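Isomerase/lactonizing enzyme (Agrobacterium fabrum str. C58, PDB 2NQL) belongs to the mandelate racemase/muconate lactonizing enzyme family of the enolase superfamily, its alpha+beta capping domain packed against a TIM-barrel domain that carries a sodium ion. Local coordinates at residues G62-W66 with D132-E137; V120-A124 with M290-G294. One frame throughout, in Å; residues are numbered along the deposited sequence.

Contact 1: residues G62-W66 with D132-E137; sequences GTVGW and DIAGQE
Gln136 and Asp132, one helical turn apart on the same face of helix 117-138, grip the backbone of strand 64-66 through two direct hydrogen bonds. One N-H of Gln136 NE2 bonds Val64 O (2.8 Å), arriving 34° off the carbonyl plane, and the other bonds Asp132 OD1 (3.2 Å), which it meets from above the carboxylate. Both amide N-H groups are thus used, which fixes the rotation of the amide. Its OE1 accepts from a water that in turn accepts from Val64 N, so Val64 O is bound by Gln136 directly and Val64 N through the water. Asp132, with CG anti to its own N (chi1 -172°), turns OD2 to the strand, where the anti lone pair receives Trp66 N at 2.9 Å. OD1 also accepts from Leu373 N. Between these bonds the chain passes close: Gly65 CA lies 3.3 Å from Asp132 OD2, and Ile133 CG1 rests 3.7 Å from Gly65 N. The Thr63 and Gln136 side chains run past each other in opposite directions, Thr63 CG2 lying 3.6 Å from Gln136 OE1, while Thr63 OG1 reaches Glu137 OE2 through a second water. That carboxylate is held more directly by Asn2 and Ser3. Helix 132-137 crosses strand 64-66, on the sheet's outermost strand, at 139°; Gly65 pairs with Met57 of strand 50-59, whose Thr59 Ile133 also touches.

Contact 2: residues V120-A124 with M290-G294; sequences VDALA and MGHKG
The CA atoms of Ala124 and Gly294 approach to 3.7 Å, as close as consecutive residues of one chain, although they belong to two different family domains. Gly294 has no side chain to hold the backbones apart, and Ala124 CB presses on the end of the short helical turn 290-293, 3.4 Å from Gly294 N and 3.5 Å from Lys293 C. Gly294, with positive phi, leaves the turn here and occupies the N-cap position of helix 295-308. Beside this packing, Asp121 and His292 lie side by side with carboxylate and imidazole nearly coplanar, their planes 10° apart, joined by a buried His-carboxylate hydrogen bond. His292 ND1 donates to Asp121 OD1 at 2.8 Å with an N-H...O angle of 164°; the oxygen is met on its syn side and lies near the ring plane, at the edge. The histidine CB points away from helix 117-138, but chi1 of -78° sets CG beside the backbone N, and the ring runs alongside the aspartate with ND1 facing it. Val120 CG1 sits 3.5 Å from His292 O, a buried carbonyl for which the model offers no hydrogen-bond partner. Thr69 OG1 lies within bonding distance of both Asp121 O and Gly291 O, its one hydrogen shared or alternating between them. Tyr70 stacks on the His292 ring, and Tyr114 of the second subunit hydrogen-bonds Asp121 OD2. With ND1 serving as donor, the imidazole is held in a defined orientation, and the same carboxylate meets the barrel domain through OD1 and the second subunit through OD2.

How the contacts relate
From the N terminus, the chain first passes 62-66 at the start of strand 64-70, then runs through helices 75-90 and 98-109 into helix 117-138. Near the beginning of that helix lies 120-124; near its end, 132-137 returns to 62-66 and closes the loop of contact 1, largely helical. Contact 2 closes only at 290-294, after much of the barrel sheet, so the two loops cross. Their centres are 18 Å apart and they do not touch. Helix 117-138 serves both: contact 1 ties it to the antiparallel sheet of the N-terminal domain, and contact 2 ties it to the barrel domain.

Contact 1: residues G62-W66 with D132-E137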
# COMPACT_ATOMS: atom_id res chain seq x y z
N GLY A 62 0.46 32.73 9.03
CA GLY A 62 0.11 33.02 7.63
C GLY A 62 1.11 32.54 6.58
O GLY A 62 0.96 32.89 5.40
N THR A 63 2.10 31.74 6.99
CA THR A 63 3.03 31.12 6.03
C THR A 63 2.30 30.03 5.27
O THR A 63 1.69 29.15 5.87
CB THR A 63 4.29 30.56 6.72
OG1 THR A 63 4.99 31.63 7.37
CG2 THR A 63 5.26 29.92 5.71
N VAL A 64 2.35 30.11 3.94
CA VAL A 64 1.62 29.19 3.06
C VAL A 64 2.64 28.24 2.40
O VAL A 64 3.57 28.70 1.73
CB VAL A 64 0.84 30.00 2.01
CG1 VAL A 64 0.12 29.07 1.01
CG2 VAL A 64 -0.14 30.94 2.68
N GLY A 65 2.48 26.94 2.63
CA GLY A 65 3.31 25.91 2.03
C GLY A 65 2.44 25.08 1.08
O GLY A 65 1.22 24.96 1.26
N TRP A 66 3.07 24.54 0.04
CA TRP A 66 2.38 23.68 -0.92
C TRP A 66 3.04 22.32 -1.04
O TRP A 66 4.28 22.20 -1.03
CB TRP A 66 2.33 24.34 -2.31
CG TRP A 66 1.33 25.48 -2.42
CD1 TRP A 66 1.57 26.81 -2.18
CD2 TRP A 66 -0.03 25.38 -2.84
NE1 TRP A 66 0.44 27.54 -2.42
CE2 TRP A 66 -0.57 26.69 -2.81
CE3 TRP A 66 -0.87 24.31 -3.21
CZ2 TRP A 66 -1.89 26.97 -3.18
CZ3 TRP A 66 -2.20 24.59 -3.57
CH2 TRP A 66 -2.69 25.90 -3.55
N ASP A 132 8.31 22.89 2.94
CA ASP A 132 8.17 24.22 2.28
C ASP A 132 8.02 25.29 3.37
O ASP A 132 8.72 26.31 3.37
CB ASP A 132 6.96 24.21 1.35
CG ASP A 132 6.84 25.47 0.49
OD1 ASP A 132 7.80 26.28 0.41
OD2 ASP A 132 5.76 25.66 -0.13
N ILE A 133 7.12 25.06 4.31
CA ILE A 133 6.92 25.96 5.46
C ILE A 133 8.20 26.11 6.30
O ILE A 133 8.60 27.24 6.62
CB ILE A 133 5.69 25.52 6.32
CG1 ILE A 133 4.39 25.78 5.54
CG2 ILE A 133 5.64 26.31 7.64
CD1 ILE A 133 3.16 25.05 6.12
N ALA A 134 8.85 24.99 6.61
CA ALA A 134 10.08 24.98 7.42
C ALA A 134 11.12 25.90 6.77
O ALA A 134 11.75 26.73 7.44
CB ALA A 134 10.64 23.55 7.56
N GLY A 135 11.25 25.79 5.46
CA GLY A 135 12.26 26.58 4.73
C GLY A 135 11.93 28.05 4.75
O GLY A 135 12.80 28.86 5.08
N GLN A 136 10.69 28.39 4.41
CA GLN A 136 10.21 29.77 4.47
C GLN A 136 10.41 30.43 5.83
O GLN A 136 10.89 31.56 5.91
CB GLN A 136 8.75 29.86 4.09
CG GLN A 136 8.50 29.64 2.59
CD GLN A 136 7.05 29.84 2.25
OE1 GLN A 136 6.49 30.92 2.49
NE2 GLN A 136 6.40 28.79 1.71
N GLU A 137 10.03 29.71 6.89
CA GLU A 137 10.23 30.19 8.26
C GLU A 137 11.71 30.37 8.63
O GLU A 137 12.06 31.30 9.38
CB GLU A 137 9.53 29.25 9.25
CG GLU A 137 8.00 29.44 9.21
CD GLU A 137 7.22 28.50 10.16
OE1 GLU A 137 7.67 27.37 10.43
OE2 GLU A 137 6.13 28.93 10.61
O HOH W 1 4.76 31.08 9.96
O HOH W 2 4.07 32.02 2.74

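Contact 2: residues V120-A124 with M290-G294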
# COMPACT_ATOMS: atom_id res chain seq x y z
N VAL A 120 0.97 6.52 1.77
CA VAL A 120 2.23 7.25 1.63
C VAL A 120 2.14 8.36 0.58
O VAL A 120 2.79 9.39 0.74
CB VAL A 120 3.51 6.35 1.57
CG1 VAL A 120 4.82 7.21 1.47
CG2 VAL A 120 3.59 5.50 2.86
N ASP A 121 1.30 8.20 -0.45
CA ASP A 121 1.05 9.32 -1.38
C ASP A 121 0.59 10.53 -0.56
O ASP A 121 1.10 11.65 -0.73
CB ASP A 121 -0.06 8.99 -2.39
CG ASP A 121 0.40 8.16 -3.58
OD1 ASP A 121 1.59 7.85 -3.73
OD2 ASP A 121 -0.52 7.78 -4.35
N ALA A 122 -0.38 10.29 0.32
CA ALA A 122 -0.94 11.36 1.15
C ALA A 122 0.12 11.99 2.04
O ALA A 122 0.19 13.22 2.14
CB ALA A 122 -2.13 10.85 1.98
N LEU A 123 0.92 11.14 2.68
CA LEU A 123 1.99 11.61 3.55
C LEU A 123 3.01 12.42 2.77
O LEU A 123 3.53 13.40 3.29
CB LEU A 123 2.67 10.46 4.27
CG LEU A 123 1.81 9.56 5.19
CD1 LEU A 123 2.73 8.56 5.95
CD2 LEU A 123 0.94 10.38 6.15
N ALA A 124 3.26 12.02 1.53
CA ALA A 124 4.22 12.72 0.66
C ALA A 124 3.79 14.17 0.45
O ALA A 124 4.62 15.11 0.60
CB ALA A 124 4.34 11.96 -0.69
N MET A 290 9.38 11.41 -6.22
CA MET A 290 9.07 12.28 -5.09
C MET A 290 7.56 12.36 -4.81
O MET A 290 7.14 12.46 -3.65
CB MET A 290 9.61 13.69 -5.37
CG MET A 290 9.23 14.72 -4.34
SD MET A 290 9.76 14.36 -2.64
CE MET A 290 11.53 14.59 -2.78
N GLY A 291 6.74 12.33 -5.87
CA GLY A 291 5.28 12.44 -5.70
C GLY A 291 4.66 11.28 -4.92
O GLY A 291 3.59 11.44 -4.32
N HIS A 292 5.32 10.13 -4.94
CA HIS A 292 4.91 8.95 -4.17
C HIS A 292 5.52 8.96 -2.75
O HIS A 292 5.02 8.25 -1.87
CB HIS A 292 5.36 7.62 -4.84
CG HIS A 292 4.51 7.20 -5.99
ND1 HIS A 292 3.13 7.30 -5.98
CD2 HIS A 292 4.84 6.64 -7.18
CE1 HIS A 292 2.65 6.82 -7.12
NE2 HIS A 292 3.67 6.42 -7.87
N LYS A 293 6.58 9.75 -2.53
CA LYS A 293 7.51 9.51 -1.41
C LYS A 293 7.57 10.63 -0.38
O LYS A 293 7.48 10.37 0.82
CB LYS A 293 8.93 9.13 -1.89
CG LYS A 293 8.97 7.85 -2.69
CD LYS A 293 10.39 7.51 -3.11
CE LYS A 293 10.45 6.18 -3.82
NZ LYS A 293 9.71 6.18 -5.13
N GLY A 294 7.73 11.87 -0.84
CA GLY A 294 7.90 13.02 0.05
C GLY A 294 9.39 13.16 0.35
O GLY A 294 10.16 12.24 0.09